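Local coordinates for protein MHP1 (PDB 2JLN) that takes up 5-aryl-substituted hydantoins, such as indolylmethyl and benzyl hydantoin, across the membrane by sodium-dependent symport, at residues V58-C69 with M260-F269; M167-M178 with L301-S312. All blocks are in the same frame, centred on the assembly; numbering follows the deposited sequence.

Interaction 1. Residues V58-C69 with M260-F269; sequences VWQVIVAIAAGC and MVPASIIFGF. With HG (mercury (II) ion), chain C.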
# COMPACT_ATOMS: atom_id res chain seq x y z
N VAL A 58 20.65 0.72 16.88
CA VAL A 58 19.29 1.23 16.98
C VAL A 58 19.08 2.65 16.45
O VAL A 58 18.18 2.86 15.65
CB VAL A 58 18.73 1.09 18.39
CG1 VAL A 58 17.25 1.37 18.40
CG2 VAL A 58 18.97 -0.31 18.89
N TRP A 59 19.89 3.63 16.86
CA TRP A 59 19.70 4.99 16.33
C TRP A 59 19.78 5.03 14.79
O TRP A 59 18.98 5.69 14.13
CB TRP A 59 20.66 6.01 16.97
CG TRP A 59 22.09 5.87 16.56
CD1 TRP A 59 23.04 5.08 17.16
CD2 TRP A 59 22.76 6.52 15.49
NE1 TRP A 59 24.25 5.20 16.52
CE2 TRP A 59 24.11 6.09 15.49
CE3 TRP A 59 22.35 7.43 14.52
CZ2 TRP A 59 25.04 6.53 14.56
CZ3 TRP A 59 23.29 7.87 13.59
CH2 TRP A 59 24.62 7.41 13.62
N GLN A 60 20.73 4.30 14.21
CA GLN A 60 20.80 4.21 12.76
C GLN A 60 19.53 3.57 12.15
O GLN A 60 19.09 3.95 11.06
CB GLN A 60 22.07 3.49 12.32
CG GLN A 60 23.34 4.13 12.85
CD GLN A 60 24.60 3.27 12.62
OE1 GLN A 60 24.67 2.10 13.02
NE2 GLN A 60 25.61 3.87 11.98
N VAL A 61 18.94 2.61 12.85
CA VAL A 61 17.76 1.94 12.33
C VAL A 61 16.64 2.97 12.24
O VAL A 61 15.95 3.04 11.23
CB VAL A 61 17.37 0.74 13.18
CG1 VAL A 61 15.98 0.29 12.89
CG2 VAL A 61 18.33 -0.39 12.93
N ILE A 62 16.51 3.78 13.29
CA ILE A 62 15.58 4.92 13.29
C ILE A 62 15.82 5.88 12.11
O ILE A 62 14.88 6.41 11.53
CB ILE A 62 15.67 5.72 14.60
CG1 ILE A 62 15.21 4.88 15.79
CG2 ILE A 62 14.84 6.94 14.53
CD1 ILE A 62 14.22 3.82 15.44
N VAL A 63 17.09 6.09 11.75
CA VAL A 63 17.41 6.97 10.63
C VAL A 63 17.10 6.33 9.30
O VAL A 63 16.59 7.01 8.42
CB VAL A 63 18.89 7.44 10.61
CG1 VAL A 63 19.23 8.02 9.24
CG2 VAL A 63 19.14 8.48 11.70
N ALA A 64 17.41 5.05 9.14
CA ALA A 64 17.05 4.31 7.90
C ALA A 64 15.52 4.26 7.68
O ALA A 64 15.04 4.20 6.54
CB ALA A 64 17.65 2.91 7.91
N ILE A 65 14.78 4.27 8.78
CA ILE A 65 13.33 4.29 8.76
C ILE A 65 12.77 5.66 8.32
O ILE A 65 11.96 5.73 7.38
CB ILE A 65 12.79 3.90 10.14
CG1 ILE A 65 12.86 2.38 10.31
CG2 ILE A 65 11.36 4.44 10.39
CD1 ILE A 65 12.59 1.95 11.74
N ALA A 66 13.19 6.74 8.99
CA ALA A 66 12.82 8.10 8.57
C ALA A 66 13.22 8.38 7.12
O ALA A 66 12.48 9.03 6.40
CB ALA A 66 13.43 9.13 9.50
N ALA A 67 14.38 7.90 6.70
CA ALA A 67 14.85 8.05 5.32
C ALA A 67 13.99 7.24 4.35
O ALA A 67 13.55 7.74 3.32
CB ALA A 67 16.33 7.65 5.20
N GLY A 68 13.77 5.97 4.68
CA GLY A 68 12.94 5.10 3.87
C GLY A 68 11.51 5.60 3.81
O GLY A 68 10.86 5.44 2.80
N CYS A 69 11.02 6.20 4.88
CA CYS A 69 9.71 6.85 4.87
C CYS A 69 9.61 8.02 3.89
O CYS A 69 8.59 8.21 3.22
CB CYS A 69 9.34 7.34 6.28
SG CYS A 69 8.45 6.10 7.21
N MET A 260 3.03 8.93 8.68
CA MET A 260 3.77 7.67 8.62
C MET A 260 5.15 7.66 9.31
O MET A 260 5.62 6.62 9.76
CB MET A 260 3.86 7.18 7.17
CG MET A 260 4.59 8.11 6.20
SD MET A 260 4.89 7.36 4.55
CE MET A 260 5.96 6.00 5.04
N VAL A 261 5.81 8.80 9.40
CA VAL A 261 7.10 8.89 10.09
C VAL A 261 7.00 8.65 11.61
O VAL A 261 7.45 7.61 12.09
CB VAL A 261 7.85 10.22 9.76
CG1 VAL A 261 9.07 10.37 10.58
CG2 VAL A 261 8.21 10.27 8.29
N PRO A 262 6.39 9.60 12.38
CA PRO A 262 6.31 9.38 13.83
C PRO A 262 5.64 8.05 14.23
O PRO A 262 5.98 7.49 15.26
CB PRO A 262 5.48 10.58 14.32
CG PRO A 262 4.83 11.10 13.11
CD PRO A 262 5.82 10.90 12.03
N ALA A 263 4.71 7.55 13.44
CA ALA A 263 4.15 6.24 13.77
C ALA A 263 5.20 5.15 13.58
O ALA A 263 5.41 4.32 14.45
CB ALA A 263 2.91 5.94 12.96
N SER A 264 5.87 5.13 12.44
CA SER A 264 6.73 3.99 12.16
C SER A 264 8.11 4.11 12.83
O SER A 264 8.81 3.10 12.96
CB SER A 264 6.83 3.72 10.66
OG SER A 264 7.78 4.57 10.10
N ILE A 265 8.49 5.31 13.27
CA ILE A 265 9.69 5.51 14.09
C ILE A 265 9.51 4.98 15.53
O ILE A 265 10.36 4.28 16.05
CB ILE A 265 10.12 6.99 14.11
CG1 ILE A 265 10.94 7.32 12.87
CG2 ILE A 265 10.92 7.35 15.36
CD1 ILE A 265 11.60 8.66 12.97
N ILE A 266 8.38 5.31 16.16
CA ILE A 266 8.05 4.78 17.49
C ILE A 266 7.96 3.26 17.51
O ILE A 266 8.45 2.62 18.46
CB ILE A 266 6.69 5.31 18.01
CG1 ILE A 266 6.70 6.83 18.14
CG2 ILE A 266 6.36 4.67 19.35
CD1 ILE A 266 5.39 7.37 18.62
N PHE A 267 7.32 2.66 16.51
CA PHE A 267 7.13 1.21 16.51
C PHE A 267 8.34 0.43 15.94
O PHE A 267 8.59 -0.70 16.33
CB PHE A 267 5.79 0.80 15.89
CG PHE A 267 4.61 1.24 16.72
CD1 PHE A 267 4.26 2.58 16.81
CD2 PHE A 267 3.88 0.32 17.45
CE1 PHE A 267 3.19 3.00 17.60
CE2 PHE A 267 2.80 0.74 18.25
CZ PHE A 267 2.47 2.08 18.31
N GLY A 268 9.09 1.06 15.05
CA GLY A 268 10.36 0.51 14.63
C GLY A 268 11.25 0.41 15.83
O GLY A 268 11.82 -0.64 16.09
N PHE A 269 11.38 1.50 16.58
CA PHE A 269 12.14 1.47 17.84
C PHE A 269 11.71 0.34 18.81
O PHE A 269 12.56 -0.29 19.42
CB PHE A 269 12.13 2.84 18.54
CG PHE A 269 12.79 2.83 19.90
CD1 PHE A 269 14.15 3.02 20.02
CD2 PHE A 269 12.04 2.63 21.05
CE1 PHE A 269 14.76 3.01 21.27
CE2 PHE A 269 12.64 2.61 22.30
CZ PHE A 269 14.01 2.80 22.41
HG HG C . 8.46 4.01 6.45
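Cys69 and Ser264 meet near the C-terminal end of 58-69 in this antiparallel helix pair, where the segment axes approach to 9.5 Å at 152°. Cys69 SG lies 3.3 Å from Ser264 OG, a contact, with the hydroxyl turned back on its own helix. The chi1 of Ser264, 82°, sets OG between the backbone N and the carbonyl carbon, and OG donates to Met260 O at 3.0 Å. That carbonyl also takes the N-H of Ser264, the two donors arriving from opposite faces of its plane. The chain of Met260 bends at chi3 and carries CE to Cys69 SG, while Val261 CG2 packs on Cys69 CB at 3.7 Å. The same sulfur binds a mercury(II) ion at 2.2 Å, with Trp220 NE1 as the other protein ligand.

Ile65 continues this close, buried side with two branches. CG2 touches both Ser264 OG and Ile265 CG1, and the bare backbone at Gly268 leaves room for CD1 to rest 3.9 Å from Gly268 CA.

The other side, formed by Ile62, Ala66 and Ile265, is looser and partly exposed. There the CD1 methyl of Ile265 touches Ala66 CB and Ile62 CG2, each at 4.0 Å, and the Ile62 and Ile265 side chains cross at about a right angle. The contact becomes buried again beyond them: Ile62 CD1 packs on Phe269 CB and the adjoining backbone, and Val58 CG1 touches the Phe269 ring obliquely, 3.9 Å from CD1.

Helix 209-217 borders the first helix, and Ile45 of helix 44-52 touches Ser264. The arrangement is a largely apolar antiparallel pairing of transmembrane helices 2 and 7, with a mercury-binding cysteine at one end, as in the LeuT-type fold of APC-clan transporters.

Interaction 2. Residues M167-M178 with L301-S312; sequences MNVFASPVLLAM and LFQVFVLLATWS. With NA (sodium ion), chain B.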
# COMPACT_ATOMS: atom_id res chain seq x y z
N MET A 167 -12.61 4.55 11.50
CA MET A 167 -11.92 3.55 12.29
C MET A 167 -10.45 3.90 12.56
O MET A 167 -9.95 3.62 13.62
CB MET A 167 -12.03 2.21 11.56
CG MET A 167 -10.75 1.38 11.51
SD MET A 167 -10.76 -0.02 12.64
CE MET A 167 -11.14 0.81 14.20
N ASN A 168 -9.77 4.51 11.59
CA ASN A 168 -8.35 4.85 11.76
C ASN A 168 -8.18 6.11 12.60
O ASN A 168 -7.16 6.30 13.25
CB ASN A 168 -7.63 5.04 10.42
CG ASN A 168 -7.20 3.73 9.76
OD1 ASN A 168 -7.91 2.70 9.81
ND2 ASN A 168 -6.05 3.76 9.11
N VAL A 169 -9.17 7.00 12.57
CA VAL A 169 -9.07 8.20 13.38
C VAL A 169 -9.26 7.89 14.86
O VAL A 169 -8.61 8.48 15.72
CB VAL A 169 -10.04 9.30 12.95
CG1 VAL A 169 -9.84 10.52 13.81
CG2 VAL A 169 -9.80 9.64 11.50
N PHE A 170 -10.16 6.96 15.18
CA PHE A 170 -10.31 6.55 16.57
C PHE A 170 -9.23 5.57 17.00
O PHE A 170 -8.79 5.65 18.14
CB PHE A 170 -11.73 6.09 16.91
CG PHE A 170 -12.75 7.22 16.87
CD1 PHE A 170 -13.93 7.11 16.12
CD2 PHE A 170 -12.49 8.43 17.54
CE1 PHE A 170 -14.84 8.17 16.06
CE2 PHE A 170 -13.39 9.49 17.48
CZ PHE A 170 -14.57 9.36 16.74
N ALA A 171 -8.76 4.71 16.11
CA ALA A 171 -7.62 3.83 16.44
C ALA A 171 -6.31 4.60 16.71
O ALA A 171 -5.55 4.28 17.63
CB ALA A 171 -7.41 2.75 15.37
N SER A 172 -6.04 5.62 15.91
CA SER A 172 -4.76 6.30 16.01
C SER A 172 -4.26 6.61 17.42
O SER A 172 -3.16 6.17 17.80
CB SER A 172 -4.72 7.53 15.12
OG SER A 172 -4.20 7.12 13.87
N PRO A 173 -5.04 7.39 18.21
CA PRO A 173 -4.59 7.78 19.56
C PRO A 173 -4.51 6.59 20.54
O PRO A 173 -3.58 6.55 21.34
CB PRO A 173 -5.67 8.77 20.00
CG PRO A 173 -6.88 8.32 19.22
CD PRO A 173 -6.33 8.00 17.86
N VAL A 174 -5.46 5.66 20.46
CA VAL A 174 -5.41 4.47 21.29
C VAL A 174 -4.11 3.69 21.07
O VAL A 174 -3.41 3.35 22.04
CB VAL A 174 -6.59 3.55 21.02
CG1 VAL A 174 -6.39 2.18 21.68
CG2 VAL A 174 -7.85 4.19 21.51
N LEU A 175 -3.80 3.42 19.80
CA LEU A 175 -2.52 2.82 19.37
C LEU A 175 -1.26 3.59 19.80
O LEU A 175 -0.29 3.00 20.24
CB LEU A 175 -2.50 2.63 17.86
CG LEU A 175 -3.24 1.41 17.33
CD1 LEU A 175 -2.96 1.20 15.85
CD2 LEU A 175 -2.82 0.22 18.10
N LEU A 176 -1.27 4.91 19.66
CA LEU A 176 -0.15 5.73 20.12
C LEU A 176 0.11 5.58 21.63
O LEU A 176 1.26 5.55 22.07
CB LEU A 176 -0.39 7.21 19.80
CG LEU A 176 0.72 8.11 20.33
CD1 LEU A 176 2.07 7.63 19.81
CD2 LEU A 176 0.47 9.58 19.99
N ALA A 177 -0.97 5.50 22.42
CA ALA A 177 -0.84 5.38 23.87
C ALA A 177 -0.46 3.96 24.25
O ALA A 177 0.48 3.77 25.02
CB ALA A 177 -2.12 5.80 24.59
N MET A 178 -1.16 2.96 23.72
CA MET A 178 -0.77 1.58 23.96
C MET A 178 0.72 1.43 23.67
O MET A 178 1.39 0.61 24.28
CB MET A 178 -1.56 0.59 23.09
CG MET A 178 -3.08 0.69 23.22
SD MET A 178 -3.99 -0.76 22.58
CE MET A 178 -3.25 -2.07 23.57
N LEU A 301 -4.93 -7.16 26.78
CA LEU A 301 -4.46 -5.90 26.20
C LEU A 301 -3.53 -6.10 25.00
O LEU A 301 -3.83 -5.63 23.91
CB LEU A 301 -3.69 -5.08 27.24
CG LEU A 301 -4.32 -3.81 27.79
CD1 LEU A 301 -3.33 -2.67 27.72
CD2 LEU A 301 -5.48 -3.50 26.93
N PHE A 302 -2.39 -6.76 25.21
CA PHE A 302 -1.41 -6.98 24.14
C PHE A 302 -2.11 -7.51 22.90
O PHE A 302 -1.83 -7.09 21.78
CB PHE A 302 -0.27 -7.96 24.54
CG PHE A 302 0.63 -7.46 25.70
CD1 PHE A 302 1.41 -8.37 26.44
CD2 PHE A 302 0.69 -6.10 26.05
CE1 PHE A 302 2.22 -7.93 27.48
CE2 PHE A 302 1.50 -5.66 27.10
CZ PHE A 302 2.26 -6.57 27.81
N GLN A 303 -3.05 -8.43 23.10
CA GLN A 303 -3.78 -9.04 22.00
C GLN A 303 -4.85 -8.12 21.34
O GLN A 303 -5.07 -8.20 20.13
CB GLN A 303 -4.43 -10.31 22.48
CG GLN A 303 -4.01 -11.52 21.70
CD GLN A 303 -2.60 -11.93 22.02
OE1 GLN A 303 -2.14 -11.80 23.17
NE2 GLN A 303 -1.88 -12.43 21.01
N VAL A 304 -5.51 -7.28 22.13
CA VAL A 304 -6.40 -6.26 21.58
C VAL A 304 -5.58 -5.31 20.69
O VAL A 304 -6.05 -4.87 19.64
CB VAL A 304 -7.20 -5.49 22.70
CG1 VAL A 304 -7.79 -4.18 22.18
CG2 VAL A 304 -8.29 -6.36 23.27
N PHE A 305 -4.34 -5.02 21.09
CA PHE A 305 -3.45 -4.20 20.28
C PHE A 305 -3.17 -4.80 18.88
O PHE A 305 -3.46 -4.17 17.86
CB PHE A 305 -2.13 -3.97 20.99
CG PHE A 305 -1.06 -3.41 20.11
CD1 PHE A 305 -0.89 -2.03 20.00
CD2 PHE A 305 -0.24 -4.24 19.37
CE1 PHE A 305 0.11 -1.51 19.18
CE2 PHE A 305 0.75 -3.72 18.55
CZ PHE A 305 0.92 -2.36 18.45
N VAL A 306 -2.60 -6.00 18.84
CA VAL A 306 -2.33 -6.68 17.57
C VAL A 306 -3.54 -6.68 16.61
O VAL A 306 -3.40 -6.45 15.40
CB VAL A 306 -1.89 -8.12 17.84
CG1 VAL A 306 -1.69 -8.88 16.54
CG2 VAL A 306 -0.63 -8.14 18.69
N LEU A 307 -4.72 -6.96 17.16
CA LEU A 307 -5.97 -6.95 16.39
C LEU A 307 -6.32 -5.56 15.89
O LEU A 307 -6.65 -5.37 14.73
CB LEU A 307 -7.12 -7.47 17.26
CG LEU A 307 -8.47 -7.55 16.56
CD1 LEU A 307 -8.45 -8.70 15.58
CD2 LEU A 307 -9.57 -7.73 17.58
N LEU A 308 -6.26 -4.57 16.77
CA LEU A 308 -6.50 -3.20 16.36
C LEU A 308 -5.48 -2.74 15.30
O LEU A 308 -5.80 -1.95 14.42
CB LEU A 308 -6.46 -2.30 17.58
CG LEU A 308 -7.27 -1.04 17.39
CD1 LEU A 308 -8.72 -1.43 17.05
CD2 LEU A 308 -7.19 -0.14 18.65
N ALA A 309 -4.26 -3.25 15.37
CA ALA A 309 -3.23 -2.90 14.39
C ALA A 309 -3.37 -3.57 13.01
O ALA A 309 -2.86 -3.07 12.02
CB ALA A 309 -1.84 -3.16 14.96
N THR A 310 -4.04 -4.70 12.94
CA THR A 310 -4.25 -5.40 11.68
C THR A 310 -5.45 -4.83 10.91
O THR A 310 -5.45 -4.71 9.68
CB THR A 310 -4.48 -6.89 11.98
OG1 THR A 310 -3.42 -7.33 12.85
CG2 THR A 310 -4.50 -7.74 10.73
N TRP A 311 -6.48 -4.45 11.65
CA TRP A 311 -7.70 -3.95 11.08
C TRP A 311 -7.47 -2.60 10.43
O TRP A 311 -8.20 -2.22 9.53
CB TRP A 311 -8.72 -3.77 12.20
CG TRP A 311 -10.06 -4.17 11.82
CD1 TRP A 311 -10.57 -4.29 10.56
CD2 TRP A 311 -11.11 -4.51 12.71
NE1 TRP A 311 -11.88 -4.68 10.61
CE2 TRP A 311 -12.24 -4.82 11.93
CE3 TRP A 311 -11.21 -4.57 14.10
CZ2 TRP A 311 -13.45 -5.20 12.49
CZ3 TRP A 311 -12.41 -4.95 14.66
CH2 TRP A 311 -13.52 -5.26 13.85
N SER A 312 -6.48 -1.85 10.93
CA SER A 312 -6.19 -0.52 10.41
C SER A 312 -5.29 -0.58 9.18
O SER A 312 -5.01 0.44 8.57
CB SER A 312 -5.56 0.35 11.49
OG SER A 312 -4.94 -0.47 12.45
NA NA B . -2.65 -1.05 11.55
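Leu175 and Phe305 are brought together by different first torsions: CG of Leu175 is anti to its carbonyl carbon (chi1 -80°), whereas the Phe305 ring swings anti to the backbone N (chi1 167°). Leu175 CD2 consequently reaches the ring obliquely, 3.5 Å from Phe305 CD1, and the two side chains cross at about a right angle. Met178, bent at chi3, slides past Phe305 in the opposite direction and lays CE against Phe305 CB and Leu301 O.

Midway along, Leu308 points toward the partner helix; its CD2 meets Val174 CG1 at 3.9 Å, and its CG lies near Ala171 CB. Farther on, Met167 SD sits over one face of the Trp311 indole, offset toward the rim and 4.6 Å from the centroid of the five-membered ring, a Met-aromatic contact.

The polar end is at Ser312. Its OG binds sodium at 2.5 Å and donates to Leu308 O in the carbonyl plane, so ion and helix together fix the hydroxyl. Ala309 O is a second ligand at 2.1 Å. Asn168 lies alongside, with OD1 3.7 Å from Ser312 CB, while its ND2 is hydrogen-bonded to Ile35 O.

The contact pairs transmembrane helices 5 and 8 of the LeuT-type fold and supplies two of the five sodium-site residues. Helix 29-40 flanks Asn168 and Ser172, helices 104-137 and 142-157 border Leu307, and helix 242-278 packs against Leu176 and Phe305.

Interactions 1 and 2 lie 19 Å apart between centres, yet they touch through the segment 260-269. Phe267 of that helix reaches across with its ring: CZ comes to 3.5 Å from Leu175 O, and CE2 to 3.6 Å from Phe305 CZ. Beside it Ile266 CD1 packs 3.5 Å from Leu176 CD1. The sodium ion belongs to interaction 2, where Ala309 and Ser312 share it with Ala38, Ile41 and Thr313. In interaction 1 the side chain of Ser264 is about 11 Å from the bound sodium ion. Ile41 lies near both, about 7 Å from Ser264 and 4 Å from Leu175 between side chains. The side chain of Met260 is about 9 Å from substrate-binding Gly219.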